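Local coordinates for type I polyketide synthase PikAII (Streptomyces venezuelae, PDB 3QP9), which carries a C2-type ketoreductase of modular polyketide synthesis, which probably epimerises alpha-substituted beta-ketoacyl intermediates rather than reducing them, at residues 277-282 against 308-313; 254-259 against 269-274; 68-73 against 207-212. All blocks are in the same frame, centred on the assembly; numbering follows the deposited sequence.

Contact 1: residues 277-282 against 308-313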
ATOM      1  N   GLY A 277      11.831  28.551  -8.648  1.00 30.86           N
ATOM      2  CA  GLY A 277      11.357  29.936  -8.608  1.00 30.57           C
ATOM      3  C   GLY A 277       9.915  30.157  -8.085  1.00 30.27           C
ATOM      4  O   GLY A 277       9.570  31.267  -7.776  1.00 30.10           O
ATOM      5  N   HIS A 278       9.062  29.136  -8.049  1.00 29.29           N
ATOM      6  CA  HIS A 278       7.620  29.333  -7.786  1.00 30.14           C
ATOM      7  C   HIS A 278       7.017  28.173  -6.999  1.00 28.24           C
ATOM      8  O   HIS A 278       7.034  27.028  -7.456  1.00 28.43           O
ATOM      9  CB  HIS A 278       6.844  29.513  -9.060  1.00 29.00           C
ATOM     10  CG  HIS A 278       7.375  30.607  -9.920  1.00 30.21           C
ATOM     11  ND1 HIS A 278       8.392  30.423 -10.852  1.00 34.03           N
ATOM     12  CD2 HIS A 278       7.034  31.904  -9.988  1.00 31.11           C
ATOM     13  CE1 HIS A 278       8.687  31.573 -11.416  1.00 27.59           C
ATOM     14  NE2 HIS A 278       7.880  32.491 -10.907  1.00 34.85           N
ATOM     15  N   LEU A 279       6.488  28.460  -5.828  1.00 28.88           N
ATOM     16  CA  LEU A 279       6.004  27.427  -4.959  1.00 28.69           C
ATOM     17  C   LEU A 279       4.529  27.679  -4.604  1.00 29.99           C
ATOM     18  O   LEU A 279       4.113  28.799  -4.337  1.00 28.72           O
ATOM     19  CB  LEU A 279       6.847  27.350  -3.665  1.00 29.39           C
ATOM     20  CG  LEU A 279       8.248  26.759  -3.881  1.00 28.13           C
ATOM     21  CD1 LEU A 279       9.162  26.924  -2.601  1.00 29.19           C
ATOM     22  CD2 LEU A 279       8.123  25.260  -4.329  1.00 27.44           C
ATOM     23  N   LEU A 280       3.747  26.605  -4.603  1.00 27.76           N
ATOM     24  CA  LEU A 280       2.375  26.718  -4.209  1.00 28.63           C
ATOM     25  C   LEU A 280       2.270  25.811  -2.997  1.00 28.68           C
ATOM     26  O   LEU A 280       2.589  24.657  -3.089  1.00 29.53           O
ATOM     27  CB  LEU A 280       1.441  26.242  -5.344  1.00 29.68           C
ATOM     28  CG  LEU A 280      -0.047  26.189  -4.886  1.00 31.04           C
ATOM     29  CD1 LEU A 280      -0.498  27.564  -4.372  1.00 30.39           C
ATOM     30  CD2 LEU A 280      -0.814  25.815  -6.084  1.00 35.34           C
ATOM     31  N   LEU A 281       1.850  26.345  -1.871  1.00 30.31           N
ATOM     32  CA  LEU A 281       1.906  25.616  -0.619  1.00 30.26           C
ATOM     33  C   LEU A 281       0.466  25.401  -0.182  1.00 31.83           C
ATOM     34  O   LEU A 281      -0.247  26.377   0.042  1.00 33.16           O
ATOM     35  CB  LEU A 281       2.622  26.437   0.474  1.00 29.51           C
ATOM     36  CG  LEU A 281       4.050  26.859   0.134  1.00 32.37           C
ATOM     37  CD1 LEU A 281       4.568  27.554   1.290  1.00 36.32           C
ATOM     38  CD2 LEU A 281       4.911  25.633  -0.173  1.00 36.62           C
ATOM     39  N   HIS A 282       0.050  24.137  -0.029  1.00 32.33           N
ATOM     40  CA  HIS A 282      -1.323  23.822   0.432  1.00 33.53           C
ATOM     41  C   HIS A 282      -1.230  23.442   1.895  1.00 34.42           C
ATOM     42  O   HIS A 282      -0.229  22.780   2.311  1.00 34.28           O
ATOM     43  CB  HIS A 282      -1.930  22.688  -0.391  1.00 34.46           C
ATOM     44  CG  HIS A 282      -2.984  21.937   0.340  1.00 33.40           C
ATOM     45  ND1 HIS A 282      -2.687  21.036   1.344  1.00 35.40           N
ATOM     46  CD2 HIS A 282      -4.326  22.054   0.313  1.00 34.41           C
ATOM     47  CE1 HIS A 282      -3.815  20.573   1.853  1.00 36.25           C
ATOM     48  NE2 HIS A 282      -4.823  21.174   1.236  1.00 33.61           N
ATOM     49  N   ALA A 308       7.831  34.473   3.728  1.00 31.42           N
ATOM     50  CA  ALA A 308       8.863  35.521   3.762  1.00 32.68           C
ATOM     51  C   ALA A 308      10.257  34.850   3.655  1.00 32.01           C
ATOM     52  O   ALA A 308      11.087  35.291   2.849  1.00 33.13           O
ATOM     53  CB  ALA A 308       8.735  36.386   4.941  1.00 32.65           C
ATOM     54  N   GLU A 309      10.421  33.742   4.348  1.00 31.91           N
ATOM     55  CA  GLU A 309      11.660  32.917   4.365  1.00 31.15           C
ATOM     56  C   GLU A 309      11.988  32.367   2.955  1.00 30.43           C
ATOM     57  O   GLU A 309      13.117  32.524   2.445  1.00 27.07           O
ATOM     58  CB  GLU A 309      11.607  31.812   5.433  1.00 31.65           C
ATOM     59  CG  GLU A 309      12.980  31.044   5.568  1.00 33.29           C
ATOM     60  CD  GLU A 309      12.851  29.715   6.319  1.00 38.10           C
ATOM     61  OE1 GLU A 309      13.834  28.936   6.319  1.00 39.92           O
ATOM     62  OE2 GLU A 309      11.786  29.450   6.925  1.00 34.20           O
ATOM     63  N   LEU A 310      10.982  31.808   2.284  1.00 30.13           N
ATOM     64  CA  LEU A 310      11.216  31.230   0.995  1.00 29.54           C
ATOM     65  C   LEU A 310      11.569  32.301  -0.053  1.00 30.88           C
ATOM     66  O   LEU A 310      12.304  32.017  -0.998  1.00 31.28           O
ATOM     67  CB  LEU A 310      10.008  30.453   0.534  1.00 30.90           C
ATOM     68  CG  LEU A 310       9.682  29.225   1.434  1.00 31.60           C
ATOM     69  CD1 LEU A 310       8.203  28.803   1.058  1.00 27.46           C
ATOM     70  CD2 LEU A 310      10.779  28.096   1.113  1.00 28.16           C
ATOM     71  N   ALA A 311      11.011  33.516   0.098  1.00 29.63           N
ATOM     72  CA  ALA A 311      11.366  34.657  -0.758  1.00 30.51           C
ATOM     73  C   ALA A 311      12.880  34.946  -0.584  1.00 30.12           C
ATOM     74  O   ALA A 311      13.585  35.047  -1.588  1.00 31.77           O
ATOM     75  CB  ALA A 311      10.521  35.872  -0.415  1.00 30.28           C
ATOM     76  N   ASP A 312      13.371  35.031   0.660  1.00 31.50           N
ATOM     77  CA  ASP A 312      14.844  35.156   0.889  1.00 33.03           C
ATOM     78  C   ASP A 312      15.690  34.058   0.230  1.00 33.40           C
ATOM     79  O   ASP A 312      16.865  34.292  -0.187  1.00 32.85           O
ATOM     80  CB  ASP A 312      15.181  35.233   2.363  1.00 32.17           C
ATOM     81  CG  ASP A 312      14.843  36.610   2.967  1.00 35.73           C
ATOM     82  OD1 ASP A 312      14.796  37.551   2.178  1.00 36.69           O
ATOM     83  OD2 ASP A 312      14.664  36.725   4.217  1.00 36.62           O
ATOM     84  N   LEU A 313      15.094  32.850   0.179  1.00 33.00           N
ATOM     85  CA  LEU A 313      15.793  31.666  -0.372  1.00 31.17           C
ATOM     86  C   LEU A 313      15.672  31.629  -1.871  1.00 30.95           C
ATOM     87  O   LEU A 313      16.319  30.799  -2.553  1.00 32.06           O
ATOM     88  CB  LEU A 313      15.196  30.378   0.258  1.00 30.18           C
ATOM     89  CG  LEU A 313      15.527  30.199   1.722  1.00 30.61           C
ATOM     90  CD1 LEU A 313      14.711  28.963   2.329  1.00 34.57           C
ATOM     91  CD2 LEU A 313      17.090  30.092   1.883  1.00 32.64           C
TER
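In the Rossmann fold of the KR domain, the crossover between strand 278-283 and strand 316-321 runs through helix 304-313, and this contact is where that helix lies on the strand it follows. A single leucine of the helix carries it: Leu310 divides its two methyl groups between Leu279 and Leu281, which project from the same face of the strand. Its CD1 meets Leu281 CD1 at 3.9 Å, the two side chains reaching toward each other tip to tip. The other branch, CD2, comes to 4.2 Å from Leu279 CD1, a looser touch. Both Leu310 and Leu281 hold CG anti to the carbonyl carbon (chi1 -64° in Leu310), which carries the fork of Leu310 off the helix and down to the strand. The backbones stay well apart, with 8.8 Å between Leu279 CA and Leu310 CA, and no hydrogen bond crosses the gap; the contact is a buried, wholly apolar one that buries 104 Å², both sides summed. Around it, Ala317 of strand 316-321 touches both Leu279 and Leu310. Helix 262-274 adds Ala272 against Leu310 and Ala268 against Leu281. Strand 278-283 itself is paired on one edge with strand 253-256 and on the other with strand 316-321.

Contact 2: residues 254-259 against 269-274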
ATOM      1  N   VAL A 254       5.865  24.456  -8.208  1.00 28.91           N
ATOM      2  CA  VAL A 254       5.901  23.137  -7.625  1.00 27.31           C
ATOM      3  C   VAL A 254       4.959  23.246  -6.443  1.00 27.32           C
ATOM      4  O   VAL A 254       5.046  24.203  -5.648  1.00 27.93           O
ATOM      5  CB  VAL A 254       7.332  22.745  -7.123  1.00 25.14           C
ATOM      6  CG1 VAL A 254       7.206  21.422  -6.315  1.00 29.22           C
ATOM      7  CG2 VAL A 254       8.337  22.562  -8.353  1.00 26.75           C
ATOM      8  N   LEU A 255       4.009  22.350  -6.415  1.00 25.02           N
ATOM      9  CA  LEU A 255       3.021  22.270  -5.332  1.00 25.11           C
ATOM     10  C   LEU A 255       3.529  21.388  -4.244  1.00 26.08           C
ATOM     11  O   LEU A 255       3.962  20.304  -4.540  1.00 27.01           O
ATOM     12  CB  LEU A 255       1.696  21.766  -5.908  1.00 26.15           C
ATOM     13  CG  LEU A 255       0.663  21.358  -4.843  1.00 26.00           C
ATOM     14  CD1 LEU A 255       0.176  22.510  -4.049  1.00 29.26           C
ATOM     15  CD2 LEU A 255      -0.545  20.696  -5.512  1.00 31.02           C
ATOM     16  N   VAL A 256       3.426  21.845  -2.968  1.00 25.21           N
ATOM     17  CA  VAL A 256       3.716  21.047  -1.851  1.00 26.49           C
ATOM     18  C   VAL A 256       2.489  21.049  -0.971  1.00 26.82           C
ATOM     19  O   VAL A 256       2.022  22.096  -0.563  1.00 26.21           O
ATOM     20  CB  VAL A 256       4.903  21.590  -1.053  1.00 26.46           C
ATOM     21  CG1 VAL A 256       5.175  20.690   0.091  1.00 29.78           C
ATOM     22  CG2 VAL A 256       6.149  21.736  -1.960  1.00 27.63           C
ATOM     23  N   THR A 257       2.022  19.854  -0.629  1.00 28.84           N
ATOM     24  CA  THR A 257       0.866  19.741   0.178  1.00 29.25           C
ATOM     25  C   THR A 257       1.252  19.406   1.587  1.00 30.41           C
ATOM     26  O   THR A 257       2.381  18.927   1.884  1.00 31.62           O
ATOM     27  CB  THR A 257      -0.258  18.726  -0.385  1.00 30.23           C
ATOM     28  OG1 THR A 257       0.135  17.358  -0.093  1.00 32.23           O
ATOM     29  CG2 THR A 257      -0.558  18.973  -1.885  1.00 29.02           C
ATOM     30  N   GLY A 258       0.270  19.663   2.447  1.00 30.96           N
ATOM     31  CA  GLY A 258       0.362  19.567   3.885  1.00 34.25           C
ATOM     32  C   GLY A 258       1.475  20.371   4.457  1.00 34.62           C
ATOM     33  O   GLY A 258       2.141  19.918   5.406  1.00 36.86           O
ATOM     34  N   ALA A 259       1.668  21.566   3.897  1.00 36.74           N
ATOM     35  CA  ALA A 259       2.742  22.512   4.246  1.00 37.16           C
ATOM     36  C   ALA A 259       2.759  23.056   5.660  1.00 39.26           C
ATOM     37  O   ALA A 259       3.761  23.686   6.062  1.00 39.19           O
ATOM     38  CB  ALA A 259       2.745  23.683   3.287  1.00 35.30           C
ATOM     39  N   ARG A 269      11.630  24.433   1.556  1.00 27.95           N
ATOM     40  CA  ARG A 269      12.907  25.134   1.761  1.00 29.87           C
ATOM     41  C   ARG A 269      13.959  24.567   0.826  1.00 27.46           C
ATOM     42  O   ARG A 269      14.713  25.306   0.205  1.00 27.06           O
ATOM     43  CB  ARG A 269      13.476  25.051   3.181  1.00 29.95           C
ATOM     44  CG  ARG A 269      12.582  25.631   4.241  1.00 31.25           C
ATOM     45  CD  ARG A 269      13.266  25.572   5.610  1.00 28.54           C
ATOM     46  NE  ARG A 269      12.481  26.406   6.481  1.00 38.25           N
ATOM     47  CZ  ARG A 269      11.629  25.985   7.407  1.00 39.88           C
ATOM     48  NH1 ARG A 269      11.011  26.903   8.089  1.00 43.11           N
ATOM     49  NH2 ARG A 269      11.422  24.693   7.631  1.00 38.70           N
ATOM     50  N   ARG A 270      14.001  23.249   0.741  1.00 28.60           N
ATOM     51  CA  ARG A 270      14.976  22.619  -0.149  1.00 28.97           C
ATOM     52  C   ARG A 270      14.738  22.987  -1.574  1.00 26.66           C
ATOM     53  O   ARG A 270      15.711  23.209  -2.339  1.00 26.91           O
ATOM     54  CB  ARG A 270      15.002  21.085   0.031  1.00 29.00           C
ATOM     55  CG  ARG A 270      15.870  20.323  -0.910  1.00 32.33           C
ATOM     56  CD  ARG A 270      17.361  20.633  -0.709  1.00 36.70           C
ATOM     57  NE  ARG A 270      17.817  20.073   0.554  1.00 36.94           N
ATOM     58  CZ  ARG A 270      18.344  18.840   0.696  1.00 30.93           C
ATOM     59  NH1 ARG A 270      18.719  18.459   1.902  1.00 34.95           N
ATOM     60  NH2 ARG A 270      18.552  18.049  -0.346  1.00 28.74           N
ATOM     61  N   LEU A 271      13.478  22.976  -2.031  1.00 26.57           N
ATOM     62  CA  LEU A 271      13.228  23.344  -3.451  1.00 25.96           C
ATOM     63  C   LEU A 271      13.675  24.777  -3.732  1.00 25.82           C
ATOM     64  O   LEU A 271      14.363  25.093  -4.719  1.00 25.96           O
ATOM     65  CB  LEU A 271      11.715  23.192  -3.714  1.00 28.89           C
ATOM     66  CG  LEU A 271      11.235  21.733  -3.837  1.00 28.13           C
ATOM     67  CD1 LEU A 271       9.762  21.564  -3.626  1.00 23.11           C
ATOM     68  CD2 LEU A 271      11.556  21.367  -5.266  1.00 27.49           C
ATOM     69  N   ALA A 272      13.402  25.655  -2.807  1.00 25.21           N
ATOM     70  CA  ALA A 272      13.873  27.057  -3.002  1.00 26.83           C
ATOM     71  C   ALA A 272      15.387  27.122  -3.056  1.00 26.35           C
ATOM     72  O   ALA A 272      15.972  27.755  -3.976  1.00 27.50           O
ATOM     73  CB  ALA A 272      13.405  27.871  -1.876  1.00 24.95           C
ATOM     74  N   ARG A 273      16.021  26.463  -2.104  1.00 27.59           N
ATOM     75  CA  ARG A 273      17.467  26.452  -2.104  1.00 29.52           C
ATOM     76  C   ARG A 273      18.039  25.928  -3.424  1.00 29.22           C
ATOM     77  O   ARG A 273      19.018  26.442  -3.921  1.00 30.60           O
ATOM     78  CB  ARG A 273      18.104  25.776  -0.871  1.00 29.84           C
ATOM     79  CG  ARG A 273      17.998  26.660   0.435  1.00 29.76           C
ATOM     80  CD  ARG A 273      18.829  26.111   1.656  1.00 35.89           C
ATOM     81  NE  ARG A 273      18.593  26.964   2.836  1.00 38.05           N
ATOM     82  CZ  ARG A 273      17.816  26.603   3.863  1.00 45.82           C
ATOM     83  NH1 ARG A 273      17.661  27.448   4.879  1.00 45.59           N
ATOM     84  NH2 ARG A 273      17.237  25.380   3.898  1.00 41.29           N
ATOM     85  N   ASP A 274      17.425  24.898  -3.983  1.00 29.65           N
ATOM     86  CA  ASP A 274      17.947  24.227  -5.140  1.00 31.13           C
ATOM     87  C   ASP A 274      17.663  25.003  -6.421  1.00 29.89           C
ATOM     88  O   ASP A 274      18.176  24.703  -7.490  1.00 29.20           O
ATOM     89  CB  ASP A 274      17.294  22.828  -5.242  1.00 29.55           C
ATOM     90  CG  ASP A 274      17.908  21.805  -4.259  1.00 33.14           C
ATOM     91  OD1 ASP A 274      18.970  22.073  -3.628  1.00 36.00           O
ATOM     92  OD2 ASP A 274      17.320  20.723  -4.126  1.00 36.40           O
TER
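Leu271 lays its CD1 methyl over two valines of the strand at once, Val254 and Val256, which stand two residues apart on one face. The closer touch is with Val254, whose CG1 lies 3.7 Å from Leu271 CD1, the two side chains crossing obliquely. Val256 approaches end-on instead: its CG2 points at Leu271 CD1 from 4.0 Å, tip to tip. The valines thus use different branches. In Val254 the touching methyl is the one anti to the backbone N (chi1 171°), whereas Val256, with nearly the same torsion, offers the methyl anti to its carbonyl carbon, and the two converge on the leucine from different places along the strand. Strand 253-256 and helix 262-274 are the first strand and helix of the KR-domain Rossmann fold, and with strand 278-283 they make a beta-alpha-beta unit. The strand runs out into Thr257 and Gly258, at the place where reductase-active relatives begin their glycine-rich cofactor turn. The backbones are 8.4 Å apart at Val254 CA and Leu271 CA, and no hydrogen bond joins the segments; the touching surfaces are apolar and all three residues are buried. Trp248, from a loop, packs against both Val254 and Leu271, and Leu347 of strand 343-348 adds to the cover of Leu271. On the neighbouring strand 278-283, Leu279 lies beside Val254.

Contact 3: residues 68-73 against 207-212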
ATOM      1  N   LEU A  68     -14.381 -22.410  -7.756  1.00 44.16           N
ATOM      2  CA  LEU A  68     -14.641 -23.736  -7.178  1.00 43.76           C
ATOM      3  C   LEU A  68     -14.275 -24.874  -8.096  1.00 43.83           C
ATOM      4  O   LEU A  68     -13.776 -25.912  -7.627  1.00 42.20           O
ATOM      5  CB  LEU A  68     -16.076 -23.918  -6.629  1.00 46.33           C
ATOM      6  CG  LEU A  68     -16.927 -22.782  -6.089  1.00 45.20           C
ATOM      7  CD1 LEU A  68     -18.193 -23.421  -5.531  1.00 51.64           C
ATOM      8  CD2 LEU A  68     -16.222 -22.014  -5.012  1.00 46.49           C
ATOM      9  N   ALA A  69     -14.449 -24.701  -9.416  1.00 43.06           N
ATOM     10  CA  ALA A  69     -14.030 -25.790 -10.289  1.00 43.90           C
ATOM     11  C   ALA A  69     -12.533 -26.053 -10.116  1.00 42.84           C
ATOM     12  O   ALA A  69     -12.123 -27.203  -9.955  1.00 43.64           O
ATOM     13  CB  ALA A  69     -14.402 -25.521 -11.780  1.00 44.82           C
ATOM     14  N   ALA A  70     -11.706 -24.992 -10.092  1.00 41.22           N
ATOM     15  CA  ALA A  70     -10.255 -25.210  -9.905  1.00 38.60           C
ATOM     16  C   ALA A  70      -9.896 -25.875  -8.595  1.00 36.21           C
ATOM     17  O   ALA A  70      -9.048 -26.779  -8.562  1.00 34.27           O
ATOM     18  CB  ALA A  70      -9.473 -23.909 -10.069  1.00 39.18           C
ATOM     19  N   LEU A  71     -10.549 -25.442  -7.516  1.00 36.72           N
ATOM     20  CA  LEU A  71     -10.306 -26.049  -6.216  1.00 38.79           C
ATOM     21  C   LEU A  71     -10.744 -27.540  -6.226  1.00 40.69           C
ATOM     22  O   LEU A  71     -10.013 -28.429  -5.749  1.00 41.15           O
ATOM     23  CB  LEU A  71     -11.085 -25.309  -5.125  1.00 38.74           C
ATOM     24  CG  LEU A  71     -10.762 -23.843  -4.782  1.00 38.99           C
ATOM     25  CD1 LEU A  71     -11.828 -23.296  -3.974  1.00 38.68           C
ATOM     26  CD2 LEU A  71      -9.550 -23.809  -3.965  1.00 41.06           C
ATOM     27  N   SER A  72     -11.943 -27.788  -6.757  1.00 41.84           N
ATOM     28  CA  SER A  72     -12.449 -29.153  -6.903  1.00 44.79           C
ATOM     29  C   SER A  72     -11.446 -29.952  -7.711  1.00 45.36           C
ATOM     30  O   SER A  72     -10.948 -30.988  -7.235  1.00 45.70           O
ATOM     31  CB  SER A  72     -13.842 -29.164  -7.588  1.00 44.82           C
ATOM     32  OG  SER A  72     -14.870 -28.665  -6.725  1.00 47.26           O
ATOM     33  N   GLY A  73     -11.115 -29.445  -8.918  1.00 46.71           N
ATOM     34  CA  GLY A  73     -10.188 -30.104  -9.814  1.00 48.66           C
ATOM     35  C   GLY A  73      -8.862 -30.280  -9.133  1.00 49.23           C
ATOM     36  O   GLY A  73      -8.205 -31.268  -9.370  1.00 51.19           O
ATOM     37  N   ARG A 207      -2.701 -22.575 -11.036  1.00 35.28           N
ATOM     38  CA  ARG A 207      -1.529 -22.222 -10.257  1.00 34.06           C
ATOM     39  C   ARG A 207      -1.882 -21.676  -8.901  1.00 32.83           C
ATOM     40  O   ARG A 207      -1.140 -21.922  -7.937  1.00 32.66           O
ATOM     41  CB  ARG A 207      -0.635 -21.238 -10.985  1.00 32.14           C
ATOM     42  CG  ARG A 207       0.072 -21.925 -12.255  1.00 36.21           C
ATOM     43  CD  ARG A 207       0.904 -20.848 -13.015  1.00 40.02           C
ATOM     44  NE  ARG A 207       1.651 -21.507 -14.085  1.00 45.85           N
ATOM     45  CZ  ARG A 207       1.457 -21.308 -15.381  1.00 47.68           C
ATOM     46  NH1 ARG A 207       0.554 -20.415 -15.816  1.00 48.61           N
ATOM     47  NH2 ARG A 207       2.184 -21.994 -16.238  1.00 47.01           N
ATOM     48  N   MET A 208      -2.931 -20.859  -8.821  1.00 32.12           N
ATOM     49  CA  MET A 208      -3.469 -20.491  -7.473  1.00 33.72           C
ATOM     50  C   MET A 208      -3.565 -21.663  -6.505  1.00 35.20           C
ATOM     51  O   MET A 208      -3.039 -21.603  -5.343  1.00 35.29           O
ATOM     52  CB  MET A 208      -4.745 -19.691  -7.570  1.00 33.31           C
ATOM     53  CG  MET A 208      -5.339 -19.267  -6.201  1.00 36.29           C
ATOM     54  SD  MET A 208      -7.044 -18.724  -6.458  1.00 38.55           S
ATOM     55  CE  MET A 208      -7.779 -20.299  -6.928  1.00 30.91           C
ATOM     56  N   THR A 209      -4.170 -22.768  -6.966  1.00 35.49           N
ATOM     57  CA  THR A 209      -4.311 -23.962  -6.104  1.00 35.36           C
ATOM     58  C   THR A 209      -2.978 -24.588  -5.686  1.00 35.01           C
ATOM     59  O   THR A 209      -2.885 -25.038  -4.588  1.00 33.96           O
ATOM     60  CB  THR A 209      -5.300 -25.037  -6.669  1.00 36.63           C
ATOM     61  OG1 THR A 209      -4.776 -25.562  -7.880  1.00 35.54           O
ATOM     62  CG2 THR A 209      -6.595 -24.414  -7.005  1.00 35.64           C
ATOM     63  N   THR A 210      -1.906 -24.514  -6.512  1.00 34.93           N
ATOM     64  CA  THR A 210      -0.588 -24.964  -6.045  1.00 34.07           C
ATOM     65  C   THR A 210      -0.115 -24.110  -4.873  1.00 31.80           C
ATOM     66  O   THR A 210       0.542 -24.632  -3.926  1.00 31.51           O
ATOM     67  CB  THR A 210       0.434 -24.885  -7.154  1.00 34.72           C
ATOM     68  OG1 THR A 210       0.010 -25.778  -8.201  1.00 41.21           O
ATOM     69  CG2 THR A 210       1.845 -25.265  -6.603  1.00 36.16           C
ATOM     70  N   VAL A 211      -0.451 -22.819  -4.900  1.00 28.92           N
ATOM     71  CA  VAL A 211      -0.082 -21.942  -3.741  1.00 29.39           C
ATOM     72  C   VAL A 211      -0.890 -22.298  -2.476  1.00 28.53           C
ATOM     73  O   VAL A 211      -0.318 -22.453  -1.366  1.00 29.45           O
ATOM     74  CB  VAL A 211      -0.264 -20.441  -4.065  1.00 29.57           C
ATOM     75  CG1 VAL A 211       0.052 -19.570  -2.771  1.00 30.84           C
ATOM     76  CG2 VAL A 211       0.555 -20.050  -5.325  1.00 30.35           C
ATOM     77  N   LEU A 212      -2.189 -22.485  -2.628  1.00 28.94           N
ATOM     78  CA  LEU A 212      -3.022 -22.845  -1.467  1.00 30.65           C
ATOM     79  C   LEU A 212      -2.589 -24.143  -0.823  1.00 33.15           C
ATOM     80  O   LEU A 212      -2.821 -24.365   0.388  1.00 30.28           O
ATOM     81  CB  LEU A 212      -4.474 -23.014  -1.876  1.00 30.33           C
ATOM     82  CG  LEU A 212      -4.952 -21.746  -2.506  1.00 29.82           C
ATOM     83  CD1 LEU A 212      -6.326 -21.926  -3.142  1.00 30.57           C
ATOM     84  CD2 LEU A 212      -4.929 -20.618  -1.415  1.00 25.06           C
TER
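Thr209 and Leu71 each have 45 Å² buried here and Ala70 a further 29 Å², and the contact turns on how the threonine methyl settles onto the opposing helix. Thr209 CG2 rests against backbone as much as side chain, 3.7 Å from Ala70 O. The methyl carbon CB of Ala70 is 4.2 Å from the same Thr209 CG2. With only a methyl on Ala70, Thr209 CG2 can lie against its carbonyl; Leu71 CA and Thr209 CA are 6.3 Å apart. The first torsion of Thr209 (chi1 65°) sets OG1 between the backbone N and the carbonyl carbon, where the hydroxyl bonds to Asp206 O of its own helix, and sends CG2 across to the neighbour. In this N-terminal half of the chain, helix 65-73 connects the parallel strands 51-57 and 77-83, while helix 202-212 follows strand 190-196, consistent with the truncated Rossmann fold of the structural subdomain of modular ketoreductases. The helix segments cross at -58°, their axes 9.5 Å apart at closest. The CB of Leu71 points neither at nor away from the other helix, yet its end comes nearer, and CD2 reaches Leu212 CD1 at 3.8 Å, the two side chains meeting at about a right angle. Leu48, from a loop, touches Leu71, Thr209 and Leu212 together. Beneath helix 202-212, Trp152 and Ile194 of strands 151-156 and 190-196 pack on Leu212, while Pro78 of strand 77-83 lies against Leu71.

Overall arrangement
Contacts 1 and 2 lie side by side, helix on strand, in one Rossmann fold, their centres 7 Å apart; contact 2 uses strand 253-256 and contact 1 its neighbour, strand 278-283. Their helices are also tied by charge: Glu309 OE1 forms a salt bridge with Arg269 NE at 2.9 Å. Just past strand 253-256, in the loop that in reductase-active relatives belongs to the cofactor site, Ala259 N is 2.8 Å from His282 O, a probable hydrogen bond. Contact 3 belongs to the N-terminal half, beyond the chain's centre, with its centre 57 Å from that of contact 1 and 51 Å from that of contact 2; nearest atoms stay about 40 and 37 Å away.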